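Local coordinates for probable TonB-dependent receptor (Pseudomonas aeruginosa, PDB 4K3F), which probably serves as a periplasmic, lipid-tethered methionine-binding protein of the NlpA family that hands its ligand to a transporter, and here holds selenomethionine, at residues Phe37-Tyr40 with Val41-Asn44; Gln58-Pro61 with Tyr62-Phe66; Glu65-Ala69 with Lys70-Leu74; Ala110-Gly113 with Gly114-Leu117; Glu152-Ala155 with Ala156-Pro159. One frame throughout, in Å; residues are numbered along the deposited sequence. Where two conformers were deposited one is given.

Contact 1: residues Phe37-Tyr40 with Val41-Asn44; sequences FTDY and VQPN. With MSE (selenomethionine), chain B.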
loop_
_atom_site.group_PDB
_atom_site.type_symbol
_atom_site.label_atom_id
_atom_site.label_comp_id
_atom_site.label_asym_id
_atom_site.label_seq_id
_atom_site.Cartn_x
_atom_site.Cartn_y
_atom_site.Cartn_z
ATOM N N PHE A 37 13.238 3.161 0.498
ATOM C CA PHE A 37 13.364 1.760 0.896
ATOM C C PHE A 37 12.498 0.918 -0.029
ATOM O O PHE A 37 11.453 1.371 -0.484
ATOM C CB PHE A 37 12.884 1.578 2.332
ATOM C CG PHE A 37 13.815 2.165 3.341
ATOM C CD1 PHE A 37 13.719 3.501 3.686
ATOM C CD2 PHE A 37 14.786 1.381 3.948
ATOM C CE1 PHE A 37 14.592 4.053 4.618
ATOM C CE2 PHE A 37 15.644 1.926 4.872
ATOM C CZ PHE A 37 15.532 3.279 5.211
ATOM N N THR A 38 12.897 -0.321 -0.312
ATOM C CA THR A 38 12.101 -1.114 -1.222
ATOM C C THR A 38 11.108 -2.068 -0.521
ATOM O O THR A 38 10.298 -2.724 -1.189
ATOM C CB THR A 38 13.002 -1.947 -2.129
ATOM O OG1 THR A 38 13.773 -2.833 -1.312
ATOM C CG2 THR A 38 13.901 -1.046 -2.930
ATOM N N ASP A 39 11.191 -2.175 0.807
ATOM C CA ASP A 39 10.452 -3.173 1.562
ATOM C C ASP A 39 9.458 -2.561 2.559
ATOM O O ASP A 39 9.439 -1.347 2.770
ATOM C CB ASP A 39 11.433 -4.050 2.342
ATOM C CG ASP A 39 12.044 -3.313 3.527
ATOM O OD1 ASP A 39 12.695 -2.251 3.322
ATOM O OD2 ASP A 39 11.805 -3.780 4.664
ATOM N N TYR A 40 8.656 -3.433 3.159
ATOM C CA TYR A 40 7.592 -3.030 4.035
ATOM C C TYR A 40 7.935 -3.136 5.535
ATOM O O TYR A 40 7.079 -2.925 6.380
ATOM C CB TYR A 40 6.376 -3.889 3.743
ATOM C CG TYR A 40 5.534 -3.576 2.515
ATOM C CD1 TYR A 40 5.709 -2.431 1.747
ATOM C CD2 TYR A 40 4.512 -4.464 2.153
ATOM C CE1 TYR A 40 4.870 -2.166 0.655
ATOM C CE2 TYR A 40 3.671 -4.190 1.110
ATOM C CZ TYR A 40 3.836 -3.050 0.340
ATOM O OH TYR A 40 2.961 -2.826 -0.726
ATOM N N VAL A 41 9.192 -3.404 5.858
ATOM C CA VAL A 41 9.600 -3.587 7.266
ATOM C C VAL A 41 10.533 -2.491 7.720
ATOM O O VAL A 41 10.253 -1.760 8.691
ATOM C CB VAL A 41 10.216 -4.996 7.491
ATOM C CG1 VAL A 41 10.740 -5.172 8.921
ATOM C CG2 VAL A 41 9.174 -6.067 7.181
ATOM N N GLN A 42 11.636 -2.322 6.989
ATOM C CA GLN A 42 12.670 -1.382 7.427
ATOM C C GLN A 42 12.201 0.068 7.628
ATOM O O GLN A 42 12.710 0.734 8.549
ATOM C CB GLN A 42 13.930 -1.452 6.530
ATOM C CG GLN A 42 14.638 -2.828 6.541
ATOM C CD GLN A 42 14.878 -3.394 7.956
ATOM O OE1 GLN A 42 14.478 -4.521 8.267
ATOM N NE2 GLN A 42 15.497 -2.615 8.807
ATOM N N PRO A 43 11.256 0.579 6.817
ATOM C CA PRO A 43 10.804 1.964 7.102
ATOM C C PRO A 43 10.253 2.137 8.526
ATOM O O PRO A 43 10.454 3.213 9.135
ATOM C CB PRO A 43 9.772 2.260 5.976
ATOM C CG PRO A 43 10.194 1.327 4.881
ATOM C CD PRO A 43 10.654 0.063 5.571
ATOM N N ASN A 44 9.584 1.106 9.070
ATOM C CA ASN A 44 9.050 1.189 10.397
ATOM C C ASN A 44 10.143 1.004 11.429
ATOM O O ASN A 44 10.212 1.712 12.424
ATOM C CB ASN A 44 7.963 0.155 10.579
ATOM C CG ASN A 44 6.625 0.637 10.125
ATOM O OD1 ASN A 44 6.402 1.826 9.984
ATOM N ND2 ASN A 44 5.692 -0.303 9.909
HETATM N N MSE B 300 1.250 1.157 -0.819
HETATM C CA MSE B 300 0.783 -0.165 -0.311
HETATM C C MSE B 300 -0.712 -0.243 -0.601
HETATM O O MSE B 300 -1.430 0.738 -0.379
HETATM O OXT MSE B 300 -1.206 -1.287 -1.041
HETATM C CB MSE B 300 1.058 -0.333 1.192
HETATM C CG MSE B 300 0.618 -1.680 1.714
HETATM SE SE MSE B 300 0.832 -1.758 3.665
HETATM C CE MSE B 300 2.717 -1.727 3.783
#

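Contact 2: residues Gln58-Pro61 with Tyr62-Phe66; sequences QHQP and YLDEF. With MSE (selenomethionine), chain B.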
loop_
_atom_site.group_PDB
_atom_site.type_symbol
_atom_site.label_atom_id
_atom_site.label_comp_id
_atom_site.label_asym_id
_atom_site.label_seq_id
_atom_site.Cartn_x
_atom_site.Cartn_y
_atom_site.Cartn_z
ATOM N N GLN A 58 2.716 2.878 4.171
ATOM C CA GLN A 58 1.788 1.803 4.645
ATOM C C GLN A 58 0.403 2.364 4.874
ATOM O O GLN A 58 0.215 3.597 4.902
ATOM C CB GLN A 58 2.316 1.176 5.939
ATOM C CG GLN A 58 2.106 2.077 7.165
ATOM C CD GLN A 58 3.063 1.721 8.273
ATOM O OE1 GLN A 58 3.104 0.583 8.754
ATOM N NE2 GLN A 58 3.916 2.653 8.608
ATOM N N HIS A 59 -0.562 1.461 5.028
ATOM C CA HIS A 59 -1.899 1.834 5.436
ATOM C C HIS A 59 -2.072 1.517 6.926
ATOM O O HIS A 59 -1.211 0.943 7.575
ATOM C CB HIS A 59 -2.982 1.172 4.568
ATOM C CG HIS A 59 -2.789 -0.315 4.314
ATOM N ND1 HIS A 59 -2.796 -1.260 5.335
ATOM C CD2 HIS A 59 -2.593 -1.012 3.173
ATOM C CE1 HIS A 59 -2.628 -2.470 4.819
ATOM N NE2 HIS A 59 -2.523 -2.345 3.500
ATOM N N GLN A 60 -3.171 1.967 7.490
ATOM C CA GLN A 60 -3.387 1.847 8.941
ATOM C C GLN A 60 -3.528 0.416 9.394
ATOM O O GLN A 60 -2.963 0.049 10.425
ATOM C CB GLN A 60 -4.565 2.723 9.415
ATOM C CG GLN A 60 -4.686 2.822 10.934
ATOM C CD GLN A 60 -3.909 3.940 11.562
ATOM O OE1 GLN A 60 -3.952 5.099 11.098
ATOM N NE2 GLN A 60 -3.243 3.625 12.684
ATOM N N PRO A 61 -4.278 -0.427 8.648
ATOM C CA PRO A 61 -4.297 -1.812 9.105
ATOM C C PRO A 61 -2.913 -2.433 9.240
ATOM O O PRO A 61 -2.628 -3.108 10.222
ATOM C CB PRO A 61 -5.161 -2.508 8.077
ATOM C CG PRO A 61 -6.091 -1.416 7.593
ATOM C CD PRO A 61 -5.283 -0.160 7.593
ATOM N N TYR A 62 -2.055 -2.168 8.297
ATOM C CA TYR A 62 -0.679 -2.693 8.319
ATOM C C TYR A 62 0.089 -2.160 9.541
ATOM O O TYR A 62 0.749 -2.931 10.259
ATOM C CB TYR A 62 0.048 -2.344 7.008
ATOM C CG TYR A 62 1.415 -2.955 6.947
ATOM C CD1 TYR A 62 2.501 -2.301 7.491
ATOM C CD2 TYR A 62 1.624 -4.240 6.391
ATOM C CE1 TYR A 62 3.751 -2.854 7.458
ATOM C CE2 TYR A 62 2.887 -4.808 6.359
ATOM C CZ TYR A 62 3.940 -4.121 6.893
ATOM O OH TYR A 62 5.199 -4.722 6.884
ATOM N N LEU A 63 -0.045 -0.878 9.803
ATOM C CA LEU A 63 0.635 -0.242 10.923
ATOM C C LEU A 63 0.194 -0.894 12.214
ATOM O O LEU A 63 1.002 -1.172 13.100
ATOM C CB LEU A 63 0.365 1.266 10.945
ATOM C CG LEU A 63 0.932 1.957 12.158
ATOM C CD1 LEU A 63 2.441 1.852 12.253
ATOM C CD2 LEU A 63 0.447 3.410 12.222
ATOM N N ASP A 64 -1.120 -1.017 12.375
ATOM C CA ASP A 64 -1.640 -1.537 13.648
ATOM C C ASP A 64 -1.105 -2.965 13.921
ATOM O O ASP A 64 -0.683 -3.327 15.067
ATOM C CB ASP A 64 -3.175 -1.560 13.637
ATOM C CG ASP A 64 -3.807 -0.171 13.614
ATOM O OD1 ASP A 64 -3.136 0.821 13.911
ATOM O OD2 ASP A 64 -5.041 -0.091 13.303
ATOM N N GLU A 65 -1.136 -3.805 12.876
ATOM C CA GLU A 65 -0.609 -5.149 12.960
ATOM C C GLU A 65 0.891 -5.156 13.183
ATOM O O GLU A 65 1.407 -5.963 13.973
ATOM C CB GLU A 65 -0.969 -5.915 11.687
ATOM C CG GLU A 65 -0.424 -7.328 11.614
ATOM C CD GLU A 65 -0.824 -8.240 12.762
ATOM O OE1 GLU A 65 -1.866 -8.015 13.427
ATOM O OE2 GLU A 65 -0.112 -9.247 12.944
ATOM N N PHE A 66 1.605 -4.211 12.521
ATOM C CA PHE A 66 3.050 -4.111 12.717
ATOM C C PHE A 66 3.373 -3.746 14.176
ATOM O O PHE A 66 4.210 -4.381 14.822
ATOM C CB PHE A 66 3.647 -3.150 11.676
ATOM C CG PHE A 66 5.149 -3.269 11.547
ATOM C CD1 PHE A 66 5.980 -2.696 12.482
ATOM C CD2 PHE A 66 5.696 -3.945 10.479
ATOM C CE1 PHE A 66 7.350 -2.825 12.363
ATOM C CE2 PHE A 66 7.062 -4.042 10.335
ATOM C CZ PHE A 66 7.879 -3.500 11.297
HETATM N N MSE B 300 1.250 1.157 -0.819
HETATM C CA MSE B 300 0.783 -0.165 -0.311
HETATM C C MSE B 300 -0.712 -0.243 -0.601
HETATM O O MSE B 300 -1.430 0.738 -0.379
HETATM O OXT MSE B 300 -1.206 -1.287 -1.041
HETATM C CB MSE B 300 1.058 -0.333 1.192
HETATM C CG MSE B 300 0.618 -1.680 1.714
HETATM SE SE MSE B 300 0.832 -1.758 3.665
HETATM C CE MSE B 300 2.717 -1.727 3.783
#

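Contact 3: residues Glu65-Ala69 with Lys70-Leu74; sequences EFNKA and KGTDL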
loop_
_atom_site.group_PDB
_atom_site.type_symbol
_atom_site.label_atom_id
_atom_site.label_comp_id
_atom_site.label_asym_id
_atom_site.label_seq_id
_atom_site.Cartn_x
_atom_site.Cartn_y
_atom_site.Cartn_z
ATOM N N GLU A 65 -1.136 -3.805 12.876
ATOM C CA GLU A 65 -0.609 -5.149 12.960
ATOM C C GLU A 65 0.891 -5.156 13.183
ATOM O O GLU A 65 1.407 -5.963 13.973
ATOM C CB GLU A 65 -0.969 -5.915 11.687
ATOM C CG GLU A 65 -0.424 -7.328 11.614
ATOM C CD GLU A 65 -0.824 -8.240 12.762
ATOM O OE1 GLU A 65 -1.866 -8.015 13.427
ATOM O OE2 GLU A 65 -0.112 -9.247 12.944
ATOM N N PHE A 66 1.605 -4.211 12.521
ATOM C CA PHE A 66 3.050 -4.111 12.717
ATOM C C PHE A 66 3.373 -3.746 14.176
ATOM O O PHE A 66 4.210 -4.381 14.822
ATOM C CB PHE A 66 3.647 -3.150 11.676
ATOM C CG PHE A 66 5.149 -3.269 11.547
ATOM C CD1 PHE A 66 5.980 -2.696 12.482
ATOM C CD2 PHE A 66 5.696 -3.945 10.479
ATOM C CE1 PHE A 66 7.350 -2.825 12.363
ATOM C CE2 PHE A 66 7.062 -4.042 10.335
ATOM C CZ PHE A 66 7.879 -3.500 11.297
ATOM N N ASN A 67 2.713 -2.738 14.740
ATOM C CA ASN A 67 2.936 -2.413 16.139
ATOM C C ASN A 67 2.613 -3.556 17.084
ATOM O O ASN A 67 3.316 -3.779 18.083
ATOM C CB ASN A 67 2.069 -1.225 16.528
ATOM C CG ASN A 67 2.631 0.124 16.051
ATOM O OD1 ASN A 67 3.839 0.375 15.999
ATOM N ND2 ASN A 67 1.732 1.029 15.802
ATOM N N LYS A 68 1.535 -4.275 16.789
ATOM C CA LYS A 68 1.189 -5.452 17.579
ATOM C C LYS A 68 2.317 -6.500 17.508
ATOM O O LYS A 68 2.798 -6.967 18.546
ATOM C CB LYS A 68 -0.119 -6.048 17.104
ATOM C CG LYS A 68 -0.532 -7.308 17.842
ATOM C CD LYS A 68 -1.821 -7.880 17.258
ATOM C CE LYS A 68 -2.275 -9.106 18.039
ATOM N NZ LYS A 68 -1.315 -10.227 17.896
ATOM N N ALA A 69 2.744 -6.846 16.292
ATOM C CA ALA A 69 3.742 -7.889 16.110
ATOM C C ALA A 69 5.094 -7.529 16.708
ATOM O O ALA A 69 5.770 -8.369 17.282
ATOM C CB ALA A 69 3.898 -8.231 14.666
ATOM N N LYS A 70 5.497 -6.283 16.542
ATOM C CA LYS A 70 6.816 -5.854 16.969
ATOM C C LYS A 70 6.890 -5.203 18.337
ATOM O O LYS A 70 7.978 -4.902 18.820
ATOM C CB LYS A 70 7.351 -4.895 15.903
ATOM C CG LYS A 70 7.524 -5.536 14.562
ATOM C CD LYS A 70 8.239 -6.878 14.656
ATOM C CE LYS A 70 8.894 -7.283 13.352
ATOM N NZ LYS A 70 7.956 -7.214 12.206
ATOM N N GLY A 71 5.746 -4.934 18.947
ATOM C CA GLY A 71 5.674 -4.215 20.223
ATOM C C GLY A 71 6.110 -2.761 20.172
ATOM O O GLY A 71 6.695 -2.244 21.122
ATOM N N THR A 72 5.816 -2.110 19.053
ATOM C CA THR A 72 6.192 -0.703 18.848
ATOM C C THR A 72 4.991 0.213 18.989
ATOM O O THR A 72 3.852 -0.226 19.186
ATOM C CB THR A 72 6.863 -0.525 17.470
ATOM O OG1 THR A 72 6.058 -1.093 16.438
ATOM C CG2 THR A 72 8.232 -1.245 17.490
ATOM N N ASP A 73 5.240 1.507 18.910
ATOM C CA ASP A 73 4.152 2.446 19.157
ATOM C C ASP A 73 4.190 3.597 18.186
ATOM O O ASP A 73 3.974 4.772 18.553
ATOM C CB ASP A 73 4.074 2.890 20.625
ATOM C CG ASP A 73 5.068 3.917 20.998
ATOM O OD1 ASP A 73 6.153 3.945 20.390
ATOM O OD2 ASP A 73 4.753 4.706 21.927
ATOM N N LEU A 74 4.421 3.274 16.912
ATOM C CA LEU A 74 4.353 4.255 15.860
ATOM C C LEU A 74 2.910 4.726 15.671
ATOM O O LEU A 74 1.972 3.965 15.885
ATOM C CB LEU A 74 4.904 3.677 14.555
ATOM C CG LEU A 74 6.357 3.248 14.598
ATOM C CD1 LEU A 74 6.741 2.670 13.239
ATOM C CD2 LEU A 74 7.289 4.362 14.989
HETATM O O HOH W 1 2.602 -2.378 20.727
#

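Contact 4: residues Ala110-Gly113 with Gly114-Leu117; sequences ATNG and GRAL. With MSE (selenomethionine), chain B.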
loop_
_atom_site.group_PDB
_atom_site.type_symbol
_atom_site.label_atom_id
_atom_site.label_comp_id
_atom_site.label_asym_id
_atom_site.label_seq_id
_atom_site.Cartn_x
_atom_site.Cartn_y
_atom_site.Cartn_z
ATOM N N ALA A 110 -0.469 -10.317 7.176
ATOM C CA ALA A 110 -1.853 -10.512 7.580
ATOM C C ALA A 110 -2.851 -9.555 6.890
ATOM O O ALA A 110 -3.935 -9.980 6.425
ATOM C CB ALA A 110 -1.983 -10.389 9.104
ATOM N N THR A 111 -2.525 -8.259 6.835
ATOM C CA THR A 111 -3.478 -7.297 6.299
ATOM C C THR A 111 -3.544 -7.250 4.779
ATOM O O THR A 111 -4.616 -7.151 4.226
ATOM C CB THR A 111 -3.316 -5.885 6.886
ATOM O OG1 THR A 111 -2.044 -5.312 6.528
ATOM C CG2 THR A 111 -3.423 -5.954 8.390
ATOM N N ASN A 112 -2.420 -7.335 4.102
ATOM C CA ASN A 112 -2.474 -7.356 2.642
ATOM C C ASN A 112 -2.944 -8.708 2.072
ATOM O O ASN A 112 -3.589 -8.733 1.009
ATOM C CB ASN A 112 -1.179 -6.849 2.032
ATOM C CG ASN A 112 -0.952 -5.402 2.330
ATOM O OD1 ASN A 112 -1.662 -4.517 1.831
ATOM N ND2 ASN A 112 0.056 -5.150 3.106
ATOM N N GLY A 113 -2.668 -9.793 2.798
ATOM C CA GLY A 113 -3.233 -11.108 2.469
ATOM C C GLY A 113 -4.757 -11.071 2.623
ATOM O O GLY A 113 -5.490 -11.466 1.723
ATOM N N GLY A 114 -5.248 -10.547 3.747
ATOM C CA GLY A 114 -6.679 -10.487 3.996
ATOM C C GLY A 114 -7.388 -9.635 2.975
ATOM O O GLY A 114 -8.433 -9.984 2.479
ATOM N N ARG A 115 -6.786 -8.477 2.690
ATOM C CA ARG A 115 -7.250 -7.565 1.668
ATOM C C ARG A 115 -7.399 -8.246 0.282
ATOM O O ARG A 115 -8.401 -8.066 -0.407
ATOM C CB ARG A 115 -6.254 -6.434 1.605
ATOM C CG ARG A 115 -6.368 -5.509 0.452
ATOM C CD ARG A 115 -5.211 -4.529 0.517
ATOM N NE ARG A 115 -5.532 -3.398 -0.287
ATOM C CZ ARG A 115 -4.737 -2.354 -0.471
ATOM N NH1 ARG A 115 -3.516 -2.338 0.064
ATOM N NH2 ARG A 115 -5.157 -1.370 -1.221
ATOM N N ALA A 116 -6.382 -9.022 -0.096
ATOM C CA ALA A 116 -6.401 -9.765 -1.340
ATOM C C ALA A 116 -7.533 -10.770 -1.360
ATOM O O ALA A 116 -8.257 -10.860 -2.357
ATOM C CB ALA A 116 -5.063 -10.467 -1.550
ATOM N N LEU A 117 -7.718 -11.510 -0.238
ATOM C CA LEU A 117 -8.809 -12.486 -0.181
ATOM C C LEU A 117 -10.171 -11.776 -0.310
ATOM O O LEU A 117 -11.101 -12.297 -0.942
ATOM C CB LEU A 117 -8.749 -13.286 1.109
ATOM C CG LEU A 117 -7.585 -14.270 1.190
ATOM C CD1 LEU A 117 -7.453 -14.830 2.605
ATOM C CD2 LEU A 117 -7.792 -15.403 0.194
HETATM N N MSE B 300 1.250 1.157 -0.819
HETATM C CA MSE B 300 0.783 -0.165 -0.311
HETATM C C MSE B 300 -0.712 -0.243 -0.601
HETATM O O MSE B 300 -1.430 0.738 -0.379
HETATM O OXT MSE B 300 -1.206 -1.287 -1.041
HETATM C CB MSE B 300 1.058 -0.333 1.192
HETATM C CG MSE B 300 0.618 -1.680 1.714
HETATM SE SE MSE B 300 0.832 -1.758 3.665
HETATM C CE MSE B 300 2.717 -1.727 3.783
#

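Contact 5: residues Glu152-Ala155 with Ala156-Pro159; sequences ELEA and ATLP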
loop_
_atom_site.group_PDB
_atom_site.type_symbol
_atom_site.label_atom_id
_atom_site.label_comp_id
_atom_site.label_asym_id
_atom_site.label_seq_id
_atom_site.Cartn_x
_atom_site.Cartn_y
_atom_site.Cartn_z
ATOM N N GLU A 152 0.842 -17.749 -1.043
ATOM C CA GLU A 152 1.157 -16.566 -0.256
ATOM C C GLU A 152 2.674 -16.353 -0.254
ATOM O O GLU A 152 3.407 -17.216 0.150
ATOM C CB GLU A 152 0.635 -16.714 1.185
ATOM C CG GLU A 152 -0.859 -17.046 1.267
ATOM C CD GLU A 152 -1.321 -17.435 2.669
ATOM O OE1 GLU A 152 -1.178 -16.631 3.600
ATOM O OE2 GLU A 152 -1.819 -18.551 2.851
ATOM N N LEU A 153 3.099 -15.195 -0.732
ATOM C CA LEU A 153 4.513 -14.815 -0.801
ATOM C C LEU A 153 4.699 -13.356 -0.427
ATOM O O LEU A 153 3.752 -12.577 -0.359
ATOM C CB LEU A 153 5.106 -15.068 -2.171
ATOM C CG LEU A 153 5.180 -16.549 -2.599
ATOM C CD1 LEU A 153 5.573 -16.625 -4.056
ATOM C CD2 LEU A 153 6.151 -17.360 -1.773
ATOM N N GLU A 154 5.936 -12.988 -0.119
ATOM C CA GLU A 154 6.170 -11.623 0.362
ATOM C C GLU A 154 5.777 -10.617 -0.733
ATOM O O GLU A 154 6.077 -10.790 -1.914
ATOM C CB GLU A 154 7.621 -11.439 0.788
ATOM C CG GLU A 154 7.835 -10.270 1.771
ATOM C CD GLU A 154 7.886 -8.890 1.113
ATOM O OE1 GLU A 154 8.362 -8.787 -0.026
ATOM O OE2 GLU A 154 7.464 -7.889 1.750
ATOM N N ALA A 155 5.122 -9.536 -0.311
ATOM C CA ALA A 155 4.534 -8.550 -1.254
ATOM C C ALA A 155 5.442 -8.066 -2.378
ATOM O O ALA A 155 5.001 -7.954 -3.492
ATOM C CB ALA A 155 4.002 -7.347 -0.518
ATOM N N ALA A 156 6.684 -7.733 -2.053
ATOM C CA ALA A 156 7.595 -7.166 -3.027
ATOM C C ALA A 156 8.005 -8.158 -4.112
ATOM O O ALA A 156 8.431 -7.746 -5.190
ATOM C CB ALA A 156 8.850 -6.655 -2.331
ATOM N N THR A 157 7.832 -9.445 -3.846
ATOM C CA THR A 157 8.261 -10.488 -4.764
ATOM C C THR A 157 7.212 -10.855 -5.812
ATOM O O THR A 157 7.496 -11.600 -6.735
ATOM C CB THR A 157 8.658 -11.783 -4.041
ATOM O OG1 THR A 157 7.516 -12.486 -3.574
ATOM C CG2 THR A 157 9.660 -11.547 -2.906
ATOM N N LEU A 158 5.984 -10.368 -5.643
ATOM C CA LEU A 158 4.923 -10.807 -6.506
ATOM C C LEU A 158 5.092 -10.422 -7.997
ATOM O O LEU A 158 4.757 -11.237 -8.876
ATOM C CB LEU A 158 3.550 -10.394 -5.951
ATOM C CG LEU A 158 3.207 -10.851 -4.521
ATOM C CD1 LEU A 158 1.681 -10.714 -4.281
ATOM C CD2 LEU A 158 3.649 -12.255 -4.211
ATOM N N PRO A 159 5.628 -9.239 -8.305
ATOM C CA PRO A 159 5.778 -8.943 -9.761
ATOM C C PRO A 159 6.716 -9.909 -10.460
ATOM O O PRO A 159 6.498 -10.237 -11.620
ATOM C CB PRO A 159 6.363 -7.528 -9.772
ATOM C CG PRO A 159 5.819 -6.912 -8.507
ATOM C CD PRO A 159 5.812 -8.015 -7.492
#

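Contact 1: residues Phe37-Tyr40 with Val41-Asn44
Asp39 and the backbone N-H groups of Val41 and Gln42 make the polar core of this turn: both donors use the single carboxylate oxygen OD2. The bond from Gln42 N to Asp39 OD2 is short, 2.7 Å, almost straight, and arrives on the syn side, 21° out of the carboxylate plane. Val41 N, 2.9 Å from Asp39 OD2, comes from well above the plane, on the same face as Gln42 N. The carboxylate reaches forward over the turn with CG between the backbone N and the carbonyl carbon (chi1 73°). Its other oxygen, OD1, lies against Gln42 CB at 3.5 Å. Beside this grip the Pro43 ring slips past Phe37 in the opposite direction, with Pro43 CG 3.7 Å from Phe37 CB, while Gln42 CB rests obliquely on the Phe37 ring. Pro43 CD also sits 3.4 Å from Asp39 O, a buried carbonyl oxygen with no hydrogen-bond partner in the model.

Tyr40 turns the other way, into the ligand pocket. The selenomethionine methyl CE lies over the centre of its ring, 3.4 Å above the plane, and the ligand CA is 3.5 Å from Tyr40 OH. Farther out, Asn173 fixes the phenol end, while Tyr62 OH bonds to the main-chain O of Tyr40. Asp39 thus forms an Asx turn leading into helix 42-48, with the pocket residue Tyr40 lying between the aspartate and the N-H groups it binds, in a periplasmic-binding-protein fold.

Contact 2: residues Gln58-Pro61 with Tyr62-Phe66
Asp64 N donates to Gln60 O over 2.9 Å, a regular first-turn bond of helix 60-70, and the two side chains add a second link between the same residues. Gln60 is bent at its second torsion (chi2 89°), which brings NE2 to 3.1 Å from Asp64 OD1; the acceptor lies in the amide plane, and the bond is nearly straight at 173°. Directly before the helix, His59 is the N-cap. Its ring nitrogen ND1 accepts from Tyr62 N at 3.2 Å, the donor tilted 17° from the ring plane, while Leu63 N binds His59 O. The other ring nitrogen, NE2, is hydrogen-bonded to Asn112 OD1, so the imidazole is held at both nitrogens.

Selenium lies 3.4 Å above one face of the His59 ring, offset toward its rim. The ligand methyl CE sits 3.6 Å above the centre of the Tyr62 ring, and Gln58 OE1 meets that ring at its edge, 3.2 Å from Tyr62 CD1. The Gln58 amide nitrogen bonds to Asn44. With ND1 accepting a backbone N-H and NE2 facing an amide oxygen, the bonds of His59 are consistent with a neutral imidazole protonated at NE2, whose face lies against the selenium.

Contact 3: residues Glu65-Ala69 with Lys70-Leu74
Helix 60-70 ends as Gly71 turns to positive phi (67°), after which the chain extends toward strand 75-82. This is a Schellman-like helix end: Lys70 N still makes its helical bond to Phe66 O, while Asn67 O receives Thr72 N at 3.2 Å, in the carbonyl plane on a lone pair, and a weak bond from Gly71 N. A water bridges Asn67 O and Thr72 O, donating to both.

The Asn67 side chain ties the departing loop to the helix. Its OD1 accepts from two groups: Thr72 OG1, 2.7 Å away in the amide carbonyl plane on a lone pair, and Leu74 N, 3.1 Å away and above that plane. Thr72 OG1 meets it because the hydroxyl stands between its own backbone N and carbonyl carbon (chi1 51°). The other half of the amide, Asn67 ND2, donates to Leu74 O at 2.9 Å, so Leu74 is gripped at both its N-H and its carbonyl.

On another side of the helix end Lys70 folds across one face of the Phe66 ring. Bends at chi2 and chi4 bring the chain back over it: CG makes a CH-pi contact, and the NZ ammonium lies off-centre, 4.2 Å from the Phe66 ring centroid.

Contact 4: residues Ala110-Gly113 with Gly114-Leu117
Arg115 leaves the helix with CG anti to its backbone N (chi1 168°) and runs extended as far as NE, while Asn112 points CG away from its carbonyl carbon (chi1 -66°); the two side chains thus lie alongside each other and head the same way, one helical turn apart. Their planes are 32° apart, and Asn112 OD1 meets the edge of the guanidinium in its plane, a weak bond of 3.4 Å from Arg115 NH1. That same NH1 makes the shorter bond to the ligand carboxylate, 2.8 Å to selenomethionine OXT. Glu190 forms a salt bridge with Arg115 NH2, and the ring of Tyr196 offers a cation-pi partner, so the guanidinium is steadied from several directions.

Asn112 ND2 comes to 3.5 Å from selenium. That nitrogen donates to Asp109, and the amide is held at both ends, which fixes its rotation. Beneath these side chains the backbone keeps regular i to i+4 bonds, among them Arg115 N to Thr111 O and Ala116 N to Asn112 O, both 3.0 Å. Helix 110-122 thereby places, one turn apart, an arginine for the ligand carboxylate and an asparagine near its selenium, in the amino acid pocket of a periplasmic binding protein.

Contact 5: residues Glu152-Ala155 with Ala156-Pro159
Leu153 and Leu158 meet where strand 149-153 gives way to a short 3-10 turn that runs on toward helix 158-161, a connection leading out of an edge strand of the five-stranded sheet. The CB of Leu153 faces the following turn, and Leu158 brings its CD2 branch to 3.8 Å from Leu153 CB; the hydroxyl of Thr157 comes equally near that carbon.

Thr157 turns its hydroxyl back to the Glu154 carbonyl. With OG1 set between its own backbone N and carbonyl carbon (chi1 75°), the hydroxyl donates to Glu154 O at 2.8 Å, in the carbonyl plane on a lone pair, while Thr157 N reaches the same oxygen at 2.9 Å from above the plane. Glu154 O is therefore held by two donors from one residue, a threonine closing the turn with both its backbone and its side chain. Leu158 N follows with a weak bond to Ala155 O, and the Leu158 side chain packs on Val105 of strand 103-107. Ala155 touches Tyr40.

The Glu154 side chain bends at its second torsion (chi2 -80°) and curls over the start of the turn. Its OE1 accepts Ala156 N at 2.8 Å, the donor standing 50° out of the carboxylate plane.

In the fold
Contacts 1, 2 and 4 all touch the bound selenomethionine: contacts 1 and 2 bring aromatic and imidazole faces to its selenoether end, while contact 4 supplies the arginine for its carboxylate. Contacts 1 and 2, with centres about 13 Å apart, are joined by Tyr62 OH to Tyr40 O at 2.6 Å and by Gln58 NE2 to Asn44 OD1 at 3.0 Å. Contact 2 reaches contact 4 through His59 NE2 and Asn112 OD1, 2.9 Å apart. Contact 3 closes the far end of the helix that contact 2 begins, sharing Glu65 and Phe66. Contact 5 stands behind the pocket wall, Ala155 CB packing 3.6 Å from Tyr40 CE2.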